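Local coordinates for sensor protein (Geobacter sulfurreducens, PDB 3H7M) that probably autophosphorylates on histidine as a membrane sensor kinase, the part here being its sensor domain, which resembles periplasmic solute-binding proteins, at residues A[36-39]-A[40-44]; A[210-213]-A[214-218]. One frame throughout, in Å; residues are numbered along the deposited sequence.

Contact 1: residues A[36-39]-A[40-44]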
loop_
_atom_site.group_PDB
_atom_site.type_symbol
_atom_site.label_atom_id
_atom_site.label_comp_id
_atom_site.label_asym_id
_atom_site.label_seq_id
_atom_site.Cartn_x
_atom_site.Cartn_y
_atom_site.Cartn_z
ATOM N N TYR A 36 -3.476 -1.656 -9.822
ATOM C CA TYR A 36 -2.125 -1.542 -10.346
ATOM C C TYR A 36 -1.292 -2.795 -9.990
ATOM O O TYR A 36 -0.720 -3.421 -10.868
ATOM C CB TYR A 36 -1.478 -0.278 -9.757
ATOM C CG TYR A 36 -0.002 -0.086 -10.031
ATOM C CD1 TYR A 36 0.946 -0.221 -9.003
ATOM C CD2 TYR A 36 0.451 0.276 -11.306
ATOM C CE1 TYR A 36 2.331 0.020 -9.249
ATOM C CE2 TYR A 36 1.813 0.511 -11.560
ATOM C CZ TYR A 36 2.749 0.389 -10.526
ATOM O OH TYR A 36 4.085 0.689 -10.760
ATOM N N ASN A 37 -1.257 -3.161 -8.712
ATOM C CA ASN A 37 -0.490 -4.318 -8.260
ATOM C C ASN A 37 -0.898 -5.576 -9.006
ATOM O O ASN A 37 -0.053 -6.326 -9.510
ATOM C CB ASN A 37 -0.666 -4.541 -6.744
ATOM C CG ASN A 37 -0.123 -3.368 -5.885
ATOM O OD1 ASN A 37 0.438 -2.399 -6.389
ATOM N ND2 ASN A 37 -0.292 -3.479 -4.582
ATOM N N VAL A 38 -2.203 -5.788 -9.080
ATOM C CA VAL A 38 -2.799 -6.953 -9.733
ATOM C C VAL A 38 -2.392 -7.049 -11.201
ATOM O O VAL A 38 -1.940 -8.081 -11.686
ATOM C CB VAL A 38 -4.344 -6.870 -9.574
ATOM C CG1 VAL A 38 -5.059 -7.916 -10.414
ATOM C CG2 VAL A 38 -4.688 -7.090 -8.105
ATOM N N GLU A 39 -2.536 -5.954 -11.901
ATOM C CA GLU A 39 -2.180 -5.905 -13.292
ATOM C C GLU A 39 -0.674 -6.188 -13.442
ATOM O O GLU A 39 -0.232 -6.898 -14.355
ATOM C CB GLU A 39 -2.517 -4.520 -13.806
ATOM C CG GLU A 39 -2.968 -4.493 -15.228
ATOM C CD GLU A 39 -3.839 -3.296 -15.519
ATOM O OE1 GLU A 39 -4.785 -3.071 -14.722
ATOM O OE2 GLU A 39 -3.578 -2.608 -16.542
ATOM N N LEU A 40 0.111 -5.616 -12.537
ATOM C CA LEU A 40 1.555 -5.800 -12.552
ATOM C C LEU A 40 1.884 -7.285 -12.326
ATOM O O LEU A 40 2.645 -7.900 -13.068
ATOM C CB LEU A 40 2.169 -4.942 -11.453
ATOM C CG LEU A 40 3.403 -4.135 -11.848
ATOM C CD1 LEU A 40 3.177 -3.448 -13.193
ATOM C CD2 LEU A 40 3.691 -3.107 -10.764
ATOM N N THR A 41 1.297 -7.850 -11.287
ATOM C CA THR A 41 1.498 -9.243 -10.982
ATOM C C THR A 41 1.047 -10.146 -12.126
ATOM O O THR A 41 1.740 -11.088 -12.468
ATOM C CB THR A 41 0.741 -9.626 -9.742
ATOM O OG1 THR A 41 1.328 -8.962 -8.628
ATOM C CG2 THR A 41 0.787 -11.157 -9.534
ATOM N N ARG A 42 -0.107 -9.866 -12.721
ATOM C CA ARG A 42 -0.548 -10.709 -13.815
ATOM C C ARG A 42 0.420 -10.595 -14.961
ATOM O O ARG A 42 0.729 -11.596 -15.621
ATOM C CB ARG A 42 -1.946 -10.334 -14.313
ATOM C CG ARG A 42 -3.075 -10.727 -13.368
ATOM C CD ARG A 42 -4.419 -10.783 -14.090
ATOM N NE ARG A 42 -5.512 -11.172 -13.196
ATOM C CZ ARG A 42 -6.468 -10.343 -12.781
ATOM N NH1 ARG A 42 -6.476 -9.077 -13.184
ATOM N NH2 ARG A 42 -7.413 -10.772 -11.955
ATOM N N ALA A 43 0.914 -9.386 -15.203
ATOM C CA ALA A 43 1.828 -9.220 -16.319
ATOM C C ALA A 43 3.117 -9.991 -16.053
ATOM O O ALA A 43 3.656 -10.617 -16.954
ATOM C CB ALA A 43 2.131 -7.747 -16.576
ATOM N N ILE A 44 3.599 -9.949 -14.816
ATOM C CA ILE A 44 4.824 -10.645 -14.452
ATOM C C ILE A 44 4.619 -12.161 -14.594
ATOM O O ILE A 44 5.475 -12.867 -15.131
ATOM C CB ILE A 44 5.223 -10.305 -12.995
ATOM C CG1 ILE A 44 5.889 -8.927 -12.944
ATOM C CG2 ILE A 44 6.128 -11.381 -12.423
ATOM C CD1 ILE A 44 6.299 -8.500 -11.531
#

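Contact 2: residues A[210-213]-A[214-218]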
loop_
_atom_site.group_PDB
_atom_site.type_symbol
_atom_site.label_atom_id
_atom_site.label_comp_id
_atom_site.label_asym_id
_atom_site.label_seq_id
_atom_site.Cartn_x
_atom_site.Cartn_y
_atom_site.Cartn_z
ATOM N N GLU A 210 13.061 -10.378 -11.657
ATOM C CA GLU A 210 13.343 -10.548 -13.070
ATOM C C GLU A 210 12.125 -10.123 -13.907
ATOM O O GLU A 210 12.260 -9.421 -14.919
ATOM C CB GLU A 210 13.697 -12.019 -13.322
ATOM C CG GLU A 210 14.514 -12.279 -14.575
ATOM C CD GLU A 210 14.842 -13.760 -14.765
ATOM O OE1 GLU A 210 15.093 -14.458 -13.754
ATOM O OE2 GLU A 210 14.860 -14.223 -15.927
ATOM N N GLY A 211 10.935 -10.558 -13.489
ATOM C CA GLY A 211 9.726 -10.168 -14.203
ATOM C C GLY A 211 9.580 -8.644 -14.200
ATOM O O GLY A 211 9.323 -8.027 -15.235
ATOM N N LEU A 212 9.782 -8.026 -13.038
ATOM C CA LEU A 212 9.673 -6.568 -12.939
ATOM C C LEU A 212 10.677 -5.918 -13.867
ATOM O O LEU A 212 10.339 -5.015 -14.644
ATOM C CB LEU A 212 9.926 -6.111 -11.502
ATOM C CG LEU A 212 9.753 -4.628 -11.183
ATOM C CD1 LEU A 212 8.359 -4.115 -11.625
ATOM C CD2 LEU A 212 9.928 -4.472 -9.690
ATOM N N ALA A 213 11.915 -6.399 -13.809
ATOM C CA ALA A 213 12.954 -5.847 -14.657
ATOM C C ALA A 213 12.569 -5.996 -16.125
ATOM O O ALA A 213 12.802 -5.098 -16.932
ATOM C CB ALA A 213 14.287 -6.551 -14.373
ATOM N N ILE A 214 11.959 -7.129 -16.471
ATOM C CA ILE A 214 11.565 -7.343 -17.857
ATOM C C ILE A 214 10.486 -6.356 -18.282
ATOM O O ILE A 214 10.612 -5.705 -19.328
ATOM C CB ILE A 214 11.065 -8.771 -18.085
ATOM C CG1 ILE A 214 12.226 -9.760 -17.963
ATOM C CG2 ILE A 214 10.433 -8.866 -19.434
ATOM C CD1 ILE A 214 11.822 -11.198 -18.145
ATOM N N LEU A 215 9.427 -6.246 -17.477
ATOM C CA LEU A 215 8.358 -5.263 -17.778
ATOM C C LEU A 215 8.936 -3.851 -17.981
ATOM O O LEU A 215 8.499 -3.114 -18.863
ATOM C CB LEU A 215 7.324 -5.216 -16.644
ATOM C CG LEU A 215 6.530 -6.510 -16.483
ATOM C CD1 LEU A 215 5.530 -6.397 -15.353
ATOM C CD2 LEU A 215 5.863 -6.842 -17.816
ATOM N N ARG A 216 9.934 -3.472 -17.180
ATOM C CA ARG A 216 10.514 -2.148 -17.367
ATOM C C ARG A 216 11.262 -1.996 -18.680
ATOM O O ARG A 216 11.168 -0.961 -19.326
ATOM C CB ARG A 216 11.423 -1.790 -16.210
ATOM C CG ARG A 216 10.692 -1.683 -14.884
ATOM C CD ARG A 216 11.663 -1.443 -13.731
ATOM N NE ARG A 216 11.465 -0.129 -13.127
ATOM C CZ ARG A 216 10.893 0.082 -11.944
ATOM N NH1 ARG A 216 10.459 -0.938 -11.216
ATOM N NH2 ARG A 216 10.738 1.323 -11.501
ATOM N N LYS A 217 11.985 -3.020 -19.117
ATOM C CA LYS A 217 12.715 -2.871 -20.377
ATOM C C LYS A 217 11.862 -2.995 -21.626
ATOM O O LYS A 217 12.281 -2.565 -22.710
ATOM C CB LYS A 217 13.873 -3.867 -20.452
ATOM C CG LYS A 217 14.829 -3.727 -19.289
ATOM C CD LYS A 217 16.113 -4.514 -19.500
ATOM C CE LYS A 217 17.110 -4.233 -18.397
ATOM N NZ LYS A 217 18.073 -3.208 -18.865
ATOM N N THR A 218 10.664 -3.567 -21.503
ATOM C CA THR A 218 9.830 -3.719 -22.703
ATOM C C THR A 218 8.833 -2.605 -22.893
ATOM O O THR A 218 8.250 -2.469 -23.972
ATOM C CB THR A 218 9.030 -5.049 -22.707
ATOM O OG1 THR A 218 8.098 -5.052 -21.618
ATOM C CG2 THR A 218 9.969 -6.251 -22.581
#

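Contact 1: residues A[36-39]-A[40-44]
Tyr36 and Leu40, one turn apart in the first turns of helix 36-48, make the main apolar contact. Their side chains run alongside each other, and the CD2 branch of Leu40 sits over one face of the ring as a CH-pi contact, 4.0 Å from the Tyr36 centroid and 28° off the ring normal. With CG anti to the backbone N (chi1 172°), the Tyr36 ring lies beside Leu40, while its OH bonds to the backbone O of His93. A flat ring with a polar tip suits this buried place: it offers a face to a leucine methyl and still satisfies its hydroxyl.

The second side-chain pair pairs a methyl with a cation. Val38 CG1 lies 3.3 Å from Arg42 NH1, over one face of the guanidinium and toward its rim, so the N-H groups can still point outward in their own plane. The arginine is exposed, and its long aliphatic stem also passes Val38 O.

Polar contacts are chiefly the i to i+4 backbone bonds of an alpha-helix. Thr41 N gives the shortest, 2.7 Å to Asn37 O, and Ala43 N reaches Glu39 O at 2.9 Å. Thr41 OG1 also approaches Asn37 O, at 3.1 Å, though the hydroxyl also has Tyr195 OH and Gln75 OE1 as hydrogen-bond partners, and its proton may go to another acceptor. Asn37 ND2 is bonded to Glu25 and Tyr193, and Glu39 forms a salt bridge with Lys227 of helix 220-227.

Backbone bonds thus hold the turn, leaving the buried amide and hydroxyl groups to pair with residues of neighbouring strands, and the carboxylate with helix 220-227.

Contact 2: residues A[210-213]-A[214-218]
With CG of Leu212 anti to the backbone N (chi1 -176°) and CG of Arg216 anti to its carbonyl carbon (chi1 -64°), the two side chains, one turn apart, run alongside each other. This is an i to i+4 pair near the C-terminal end of helix 202-218, in a sensor domain of the periplasmic-binding-protein type. The arginine bends at chi3 so that NH1 comes 3.8 Å from Leu212 CG. The leucine is at the edge of the guanidinium, near its plane. Arginine suits the spot because its stem can lie against the helix while its cation makes a cation-pi contact with Tyr221 and a weak hydrogen bond from NH1 to Pro92 O. Replaced by an alanine here, the residue would probably leave the Tyr221 ring without its cation and open a gap beside Leu212.

Gly211 has no side chain to fill the space where Ile44 of helix 36-48 packs. Leu215 turns its branched end to that helix too, whereas Ala213 and Lys217 lie on more open sides.

Four backbone bonds join successive turns; the straightest runs from Leu215 N to Gly211 O, 2.9 Å at an N-H...O angle of 175°.

How the contacts relate
From the N terminus the chain first enters contact 1, at the start of helix 36-48, and much later reaches contact 2, toward the end of helix 202-218. Each lies within one helix and closes just a helical turn, so neither encloses or crosses the other: they stand in series. Between them the chain builds most of the mixed sheet. The two helices then meet directly, their contact centres about 12 Å apart, with Ile44 CG1 3.5 Å from Leu215 CD1 and Ala43 CB beside the same methyl. Helix 220-227 touches both, receiving Glu39 and Ala43 from one and Leu215 from the other, which joins early and late parts of the chain.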